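Local coordinates for putative chemotaxis protein (Desulfovibrio vulgaris str. Hildenborough, PDB 3H4Y) that is a putative CheX-type chemotaxis protein that probably acts as a phosphatase, removing the phosphoryl group from a response regulator such as CheY, at residues A16-N19 with V20-M24. Sequence-based numbering, arbitrary orientation. Where two conformers were deposited one is given.
Sequences ATVN and VLSTM
Thr23 and Ser22 turn their hydroxyls back onto Asn19 O and Val18 O, a worked example of how hydroxyl side chains double the i to i+4 bonds of a helix. In the conformer described here, one of two modelled for this serine, Ser22 OG donates to Val18 O at 2.6 Å, while Ser22 N bonds to the same oxygen at 2.9 Å. The two donors arrive from opposite faces of the carbonyl plane, with OG well above it. Thr23 repeats the scheme on Asn19 O: its N and OG1 both lie 2.9 Å away, again on opposite faces, but here the hydroxyl is less tilted, about 21° from the plane. Placing OG1 beside its own backbone N (chi1 -57°) is what bends the Thr23 hydroxyl back along the helix and leaves CG2 anti to that nitrogen. In the same serine conformer Val18 CG1 lies 3.7 Å from Ser22 OG, setting a methyl group beside the hydroxyl.

All this belongs to about two and a half turns of helix 10-25, which in this CheX-like fold packs beside helix 84-109 and against strand 147-155 of the large antiparallel sheet. The inward flank is tight and largely apolar. Val20 CG2 comes within 3.1 Å of Ala16 O, which also accepts from Val20 N at 2.8 Å, and Val20 also packs on Met98 of helix 84-109. Leu21 CD1 rests 3.5 Å from Thr17 O, and both residues press on Phe149 and Pro29, the hydroxyl of Thr17 being taken up by Phe13 O. Toward solvent the packing is looser. Asn19 and Thr23 are exposed, and the CB of Asn19 leaves the helix away from the following turn, its amide ND2 donating to OE1 of Gln102.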
ATOM      1  N   ALA A  16     -11.105  -6.950 -15.567  1.00 10.46           N
ATOM      2  CA  ALA A  16      -9.631  -6.878 -15.420  1.00  9.75           C
ATOM      3  C   ALA A  16      -9.061  -8.091 -14.688  1.00 10.31           C
ATOM      4  O   ALA A  16      -8.084  -8.707 -15.124  1.00 10.15           O
ATOM      5  CB  ALA A  16      -9.236  -5.597 -14.710  1.00 10.50           C
ATOM      6  N   THR A  17      -9.698  -8.434 -13.584  1.00 10.35           N
ATOM      7  CA  THR A  17      -9.261  -9.557 -12.756  1.00  8.74           C
ATOM      8  C   THR A  17      -9.304 -10.884 -13.518  1.00 10.75           C
ATOM      9  O   THR A  17      -8.334 -11.650 -13.535  1.00 11.01           O
ATOM     10  CB  THR A  17     -10.069  -9.642 -11.454  1.00  9.63           C
ATOM     11  OG1 THR A  17      -9.857  -8.463 -10.687  1.00 10.82           O
ATOM     12  CG2 THR A  17      -9.627 -10.845 -10.606  1.00  9.41           C
ATOM     13  N   VAL A  18     -10.414 -11.126 -14.212  1.00 11.36           N
ATOM     14  CA  VAL A  18     -10.546 -12.351 -15.000  1.00 12.64           C
ATOM     15  C   VAL A  18      -9.551 -12.353 -16.148  1.00 11.22           C
ATOM     16  O   VAL A  18      -8.869 -13.347 -16.361  1.00 12.25           O
ATOM     17  CB  VAL A  18     -11.994 -12.541 -15.502  1.00 13.53           C
ATOM     18  CG1 VAL A  18     -12.066 -13.699 -16.485  1.00 15.46           C
ATOM     19  CG2 VAL A  18     -12.930 -12.740 -14.312  1.00 11.28           C
ATOM     20  N   ASN A  19      -9.393 -11.232 -16.858  1.00 12.37           N
ATOM     21  CA  ASN A  19      -8.458 -11.170 -17.995  1.00 14.23           C
ATOM     22  C   ASN A  19      -7.031 -11.409 -17.565  1.00 12.21           C
ATOM     23  O   ASN A  19      -6.258 -12.159 -18.218  1.00 12.87           O
ATOM     24  CB  ASN A  19      -8.417  -9.798 -18.656  1.00 17.07           C
ATOM     25  CG  ASN A  19      -9.612  -9.484 -19.468  1.00 22.31           C
ATOM     26  OD1 ASN A  19     -10.448 -10.345 -19.756  1.00 20.78           O
ATOM     27  ND2 ASN A  19      -9.722  -8.188 -19.843  1.00 22.03           N
ATOM     28  N   VAL A  20      -6.641 -10.765 -16.467  1.00 10.08           N
ATOM     29  CA  VAL A  20      -5.249 -10.836 -16.038  1.00 10.87           C
ATOM     30  C   VAL A  20      -4.921 -12.233 -15.508  1.00 12.26           C
ATOM     31  O   VAL A  20      -3.930 -12.826 -15.905  1.00 11.47           O
ATOM     32  CB  VAL A  20      -4.927  -9.746 -14.994  1.00 11.10           C
ATOM     33  CG1 VAL A  20      -3.570  -9.968 -14.333  1.00 10.27           C
ATOM     34  CG2 VAL A  20      -5.003  -8.359 -15.645  1.00 11.32           C
ATOM     35  N   LEU A  21      -5.747 -12.777 -14.623  1.00  9.44           N
ATOM     36  CA  LEU A  21      -5.482 -14.105 -14.110  1.00 10.57           C
ATOM     37  C   LEU A  21      -5.532 -15.160 -15.207  1.00  9.61           C
ATOM     38  O   LEU A  21      -4.722 -16.092 -15.180  1.00 11.47           O
ATOM     39  CB  LEU A  21      -6.371 -14.495 -12.918  1.00 11.77           C
ATOM     40  CG  LEU A  21      -5.754 -14.147 -11.558  1.00 15.46           C
ATOM     41  CD1 LEU A  21      -5.708 -12.607 -11.375  1.00 11.86           C
ATOM     42  CD2 LEU A  21      -6.491 -14.787 -10.437  1.00 16.21           C
ATOM     43  N   SER A  22      -6.499 -15.068 -16.126  1.00 11.30           N
ATOM     44  CA  SER A  22      -6.606 -16.048 -17.211  0.50 13.82           C
ATOM     45  C   SER A  22      -5.380 -15.997 -18.105  1.00 11.26           C
ATOM     46  O   SER A  22      -4.789 -17.023 -18.431  1.00 12.61           O
ATOM     47  CB  SER A  22      -7.837 -15.783 -18.084  0.50 14.51           C
ATOM     48  OG  SER A  22      -9.034 -15.731 -17.325  0.50 22.55           O
ATOM     49  N   THR A  23      -4.982 -14.797 -18.504  1.00 11.09           N
ATOM     50  CA  THR A  23      -3.868 -14.650 -19.459  1.00 12.55           C
ATOM     51  C   THR A  23      -2.499 -14.893 -18.872  1.00 13.27           C
ATOM     52  O   THR A  23      -1.660 -15.537 -19.503  1.00 15.23           O
ATOM     53  CB  THR A  23      -3.879 -13.236 -20.087  1.00 14.83           C
ATOM     54  OG1 THR A  23      -5.132 -13.024 -20.712  1.00 18.27           O
ATOM     55  CG2 THR A  23      -2.761 -13.099 -21.134  1.00 19.59           C
HETATM   56  N   MSE A  24      -2.283 -14.454 -17.646  1.00 12.03           N
HETATM   57  CA  MSE A  24      -0.965 -14.529 -17.003  0.67 11.48           C
HETATM   58  C   MSE A  24      -0.750 -15.821 -16.250  1.00 11.35           C
HETATM   59  O   MSE A  24       0.384 -16.275 -16.113  1.00 13.35           O
HETATM   60  CB  MSE A  24      -0.746 -13.376 -16.013  0.67 13.78           C
HETATM   61  CG  MSE A  24      -0.839 -11.973 -16.584  0.67 14.77           C
HETATM   62 SE   MSE A  24       0.021 -10.682 -15.361  0.50 18.21          SE
HETATM   63  CE  MSE A  24      -0.096  -8.856 -16.247  0.67  6.29           C
TER